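Threonine--tRNA ligase catalytic subunit (Aeropyrum pernix, PDB 3A32) probably catalyses the ATP-dependent attachment of threonine to tRNA(Thr), with one zinc ion per subunit, and probably cannot deacylate mischarged seryl-tRNA(Thr). Local coordinates at residues C112-H115 with I116-F119; L359-S362 with I363-L367. All coordinates share one frame; numbering follows the deposited sequence.

Contact 1: C112-H115 with I116-F119; sequences CPYH and ILLF. With ZN (zinc ion), chain G.
Ile116 folds its ethyl arm back over the first turn of the helix and lies against the carbonyl of Cys112. CG1 sits anti to its own carbonyl carbon (chi1 -63°), which lays CG1 3.3 Å from Cys112 O; the extended chi2 then keeps CD1 close to the same oxygen. That oxygen accepts the Ile116 N-H at 3.0 Å. An alanine here would probably keep that backbone bond but leave the Cys112 carbonyl and Leu287 without the arm that packs on them. On the next residue, Leu117 CD1 approaches the Tyr114 ring obliquely, 4.3 Å from Tyr114 CD2. Leu117 CG also rests on Pro113 O at 3.4 Å. These residues form the N-terminal start of helix 112-126 in the class II synthetase core. Cys112, its first residue, binds the zinc ion through SG at 2.3 Å. His166, His310 and a water, 2.0 Å from the metal, complete the site. His115 stands in the second shell: its ND1 is hydrogen-bonded to ND1 of the zinc ligand His166, and its NE2 to Glu138. The two histidine rings meet steeply, with planes at about 80°. Tyr114 bonds on another side of the helix, its OH hydrogen-bonded to Ile76 O. Leu118 packs on Phe44 of the second subunit.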
loop_
_atom_site.group_PDB
_atom_site.type_symbol
_atom_site.label_atom_id
_atom_site.label_comp_id
_atom_site.label_asym_id
_atom_site.label_seq_id
_atom_site.Cartn_x
_atom_site.Cartn_y
_atom_site.Cartn_z
ATOM N N CYS A 112 13.140 -12.354 1.273
ATOM C CA CYS A 112 13.228 -13.839 1.199
ATOM C C CYS A 112 13.074 -14.665 2.481
ATOM O O CYS A 112 12.276 -15.606 2.482
ATOM C CB CYS A 112 14.525 -14.297 0.453
ATOM S SG CYS A 112 15.296 -13.024 -0.615
ATOM N N PRO A 113 13.928 -14.421 3.512
ATOM C CA PRO A 113 13.835 -15.156 4.779
ATOM C C PRO A 113 12.482 -14.980 5.468
ATOM O O PRO A 113 11.958 -15.953 6.033
ATOM C CB PRO A 113 14.971 -14.550 5.625
ATOM C CG PRO A 113 15.980 -13.996 4.601
ATOM C CD PRO A 113 15.103 -13.524 3.465
ATOM N N TYR A 114 11.908 -13.773 5.401
ATOM C CA TYR A 114 10.557 -13.559 5.958
ATOM C C TYR A 114 9.519 -14.387 5.198
ATOM O O TYR A 114 8.721 -15.067 5.816
ATOM C CB TYR A 114 10.188 -12.069 6.059
ATOM C CG TYR A 114 10.608 -11.380 7.392
ATOM C CD1 TYR A 114 11.294 -10.165 7.397
ATOM C CD2 TYR A 114 10.263 -11.916 8.624
ATOM C CE1 TYR A 114 11.656 -9.523 8.577
ATOM C CE2 TYR A 114 10.598 -11.259 9.820
ATOM C CZ TYR A 114 11.293 -10.084 9.789
ATOM O OH TYR A 114 11.642 -9.461 10.977
ATOM N N HIS A 115 9.572 -14.382 3.864
ATOM C CA HIS A 115 8.615 -15.158 3.019
ATOM C C HIS A 115 8.726 -16.643 3.280
ATOM O O HIS A 115 7.721 -17.319 3.248
ATOM C CB HIS A 115 8.827 -14.869 1.523
ATOM C CG HIS A 115 8.419 -13.476 1.132
ATOM N ND1 HIS A 115 8.342 -13.052 -0.177
ATOM C CD2 HIS A 115 8.029 -12.422 1.893
ATOM C CE1 HIS A 115 7.913 -11.805 -0.204
ATOM N NE2 HIS A 115 7.718 -11.401 1.035
ATOM N N ILE A 116 9.956 -17.129 3.545
ATOM C CA ILE A 116 10.181 -18.532 3.950
ATOM C C ILE A 116 9.649 -18.861 5.338
ATOM O O ILE A 116 9.096 -19.922 5.521
ATOM C CB ILE A 116 11.652 -18.965 3.854
ATOM C CG1 ILE A 116 12.107 -18.890 2.409
ATOM C CG2 ILE A 116 11.849 -20.422 4.418
ATOM C CD1 ILE A 116 13.596 -18.741 2.353
ATOM N N LEU A 117 9.810 -17.965 6.307
ATOM C CA LEU A 117 9.183 -18.166 7.599
ATOM C C LEU A 117 7.648 -18.298 7.473
ATOM O O LEU A 117 7.012 -19.103 8.186
ATOM C CB LEU A 117 9.574 -17.049 8.597
ATOM C CG LEU A 117 11.010 -16.974 9.189
ATOM C CD1 LEU A 117 11.120 -15.793 10.159
ATOM C CD2 LEU A 117 11.471 -18.281 9.932
ATOM N N LEU A 118 7.043 -17.503 6.590
ATOM C CA LEU A 118 5.591 -17.553 6.368
ATOM C C LEU A 118 5.177 -18.874 5.745
ATOM O O LEU A 118 4.165 -19.412 6.089
ATOM C CB LEU A 118 5.098 -16.396 5.448
ATOM C CG LEU A 118 5.168 -14.959 6.032
ATOM C CD1 LEU A 118 4.569 -13.894 5.117
ATOM C CD2 LEU A 118 4.509 -14.910 7.398
ATOM N N PHE A 119 5.922 -19.346 4.767
ATOM C CA PHE A 119 5.786 -20.733 4.320
ATOM C C PHE A 119 5.897 -21.736 5.501
ATOM O O PHE A 119 5.029 -22.572 5.693
ATOM C CB PHE A 119 6.833 -21.070 3.266
ATOM C CG PHE A 119 6.856 -22.546 2.875
ATOM C CD1 PHE A 119 5.851 -23.082 2.068
ATOM C CD2 PHE A 119 7.904 -23.382 3.291
ATOM C CE1 PHE A 119 5.870 -24.455 1.681
ATOM C CE2 PHE A 119 7.934 -24.759 2.923
ATOM C CZ PHE A 119 6.900 -25.289 2.108
HETATM ZN ZN ZN G . 14.336 -13.404 -2.651
HETATM O O HOH W 1 13.847 -11.948 -3.967
#

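Contact 2: L359-S362 with I363-L367; sequences LASS and IAKGL
Ile363 meets Leu359 one turn back along helix 353-369. Its N-H gives a nearly straight hydrogen bond to Leu359 O, 2.8 Å long with an angle of 172° at the hydrogen. The side chains cross obliquely, and Ile363 CD1 lies 3.8 Å from Leu359 CG. Leu359 CG is anti to its backbone nitrogen (chi1 -168°), which sets CG beside that methyl. Ala364 comes next. Its N is bonded to Ala360 O, and its CB rests 3.4 Å from the same oxygen. Lys365 N bonds to Ser361 O at 2.9 Å. The lysine chain extends to CE and then bends, and NZ comes 3.7 Å from Ser361 OG, a loose approach. Gly366 N bonds to Ser362 O, while Ser362 OG turns back to the carbonyl of Asp358. Leu367 closes the segment, its N bonded to Ile363 O. The helix is the crossover of a beta-alpha-beta unit in the anticodon-binding domain, between strands 341-347 and 373-380. Ala360 packs on the first strand, Ala364 on the second, and Leu367 touches both. Leu359, Ala360 and Ile363 lie on Ile403 of strand 399-403, and Ile363 and Leu367 reach Leu442 of helix 435-457.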
loop_
_atom_site.group_PDB
_atom_site.type_symbol
_atom_site.label_atom_id
_atom_site.label_comp_id
_atom_site.label_asym_id
_atom_site.label_seq_id
_atom_site.Cartn_x
_atom_site.Cartn_y
_atom_site.Cartn_z
ATOM N N LEU A 359 -18.317 26.053 -16.616
ATOM C CA LEU A 359 -18.077 24.746 -17.232
ATOM C C LEU A 359 -16.795 24.059 -16.724
ATOM O O LEU A 359 -16.839 22.913 -16.266
ATOM C CB LEU A 359 -18.125 24.818 -18.780
ATOM C CG LEU A 359 -18.173 23.468 -19.535
ATOM C CD1 LEU A 359 -19.369 22.610 -19.158
ATOM C CD2 LEU A 359 -18.072 23.638 -21.080
ATOM N N ALA A 360 -15.670 24.768 -16.791
ATOM C CA ALA A 360 -14.366 24.266 -16.334
ATOM C C ALA A 360 -14.397 23.809 -14.873
ATOM O O ALA A 360 -14.034 22.674 -14.539
ATOM C CB ALA A 360 -13.277 25.354 -16.536
ATOM N N SER A 361 -14.834 24.716 -14.017
ATOM C CA SER A 361 -15.024 24.480 -12.611
ATOM C C SER A 361 -15.938 23.270 -12.309
ATOM O O SER A 361 -15.576 22.390 -11.503
ATOM C CB SER A 361 -15.541 25.796 -11.974
ATOM O OG SER A 361 -15.927 25.615 -10.626
ATOM N N SER A 362 -17.106 23.194 -12.956
ATOM C CA SER A 362 -17.984 22.030 -12.760
ATOM C C SER A 362 -17.385 20.711 -13.263
ATOM O O SER A 362 -17.470 19.686 -12.577
ATOM C CB SER A 362 -19.310 22.238 -13.418
ATOM O OG SER A 362 -19.972 23.278 -12.775
ATOM N N ILE A 363 -16.798 20.726 -14.461
ATOM C CA ILE A 363 -16.086 19.531 -14.959
ATOM C C ILE A 363 -14.995 19.126 -13.957
ATOM O O ILE A 363 -14.928 17.977 -13.573
ATOM C CB ILE A 363 -15.496 19.715 -16.400
ATOM C CG1 ILE A 363 -16.634 19.830 -17.446
ATOM C CG2 ILE A 363 -14.502 18.550 -16.746
ATOM C CD1 ILE A 363 -16.181 20.305 -18.861
ATOM N N ALA A 364 -14.174 20.070 -13.508
ATOM C CA ALA A 364 -13.109 19.774 -12.537
ATOM C C ALA A 364 -13.660 19.114 -11.299
ATOM O O ALA A 364 -13.175 18.038 -10.910
ATOM C CB ALA A 364 -12.323 21.033 -12.169
ATOM N N LYS A 365 -14.680 19.726 -10.687
ATOM C CA LYS A 365 -15.323 19.141 -9.497
ATOM C C LYS A 365 -15.871 17.757 -9.773
ATOM O O LYS A 365 -15.735 16.867 -8.942
ATOM C CB LYS A 365 -16.481 20.005 -8.957
ATOM C CG LYS A 365 -16.062 21.282 -8.250
ATOM C CD LYS A 365 -17.309 22.234 -7.982
ATOM C CE LYS A 365 -16.865 23.686 -7.645
ATOM N NZ LYS A 365 -15.381 23.830 -7.388
ATOM N N GLY A 366 -16.538 17.604 -10.916
ATOM C CA GLY A 366 -17.172 16.336 -11.239
ATOM C C GLY A 366 -16.131 15.221 -11.419
ATOM O O GLY A 366 -16.330 14.079 -10.960
ATOM N N LEU A 367 -15.049 15.530 -12.130
ATOM C CA LEU A 367 -13.886 14.549 -12.273
ATOM C C LEU A 367 -13.233 14.186 -10.933
ATOM O O LEU A 367 -12.905 13.023 -10.700
ATOM C CB LEU A 367 -12.835 15.116 -13.218
ATOM C CG LEU A 367 -13.402 15.201 -14.649
ATOM C CD1 LEU A 367 -12.432 16.017 -15.469
ATOM C CD2 LEU A 367 -13.619 13.825 -15.240
#

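Contact 1 and contact 2 are separate helical turns in different domains. The first belongs to the class II catalytic core, the second to the anticodon-binding domain. Their centres are 48 Å apart, on opposite sides of the centre of the chain, and their nearest atoms are about 34 Å apart. They follow one another in series along the chain. Contact 1 carries a zinc ligand, and a sulfate ion, probably from the crystallisation liquor, is bound about 5 Å from the Cys112 side chain at the nearest atoms. It also meets the second subunit of the homodimer. Contact 2 lies away from the zinc site, and no other chain of the assembly touches it.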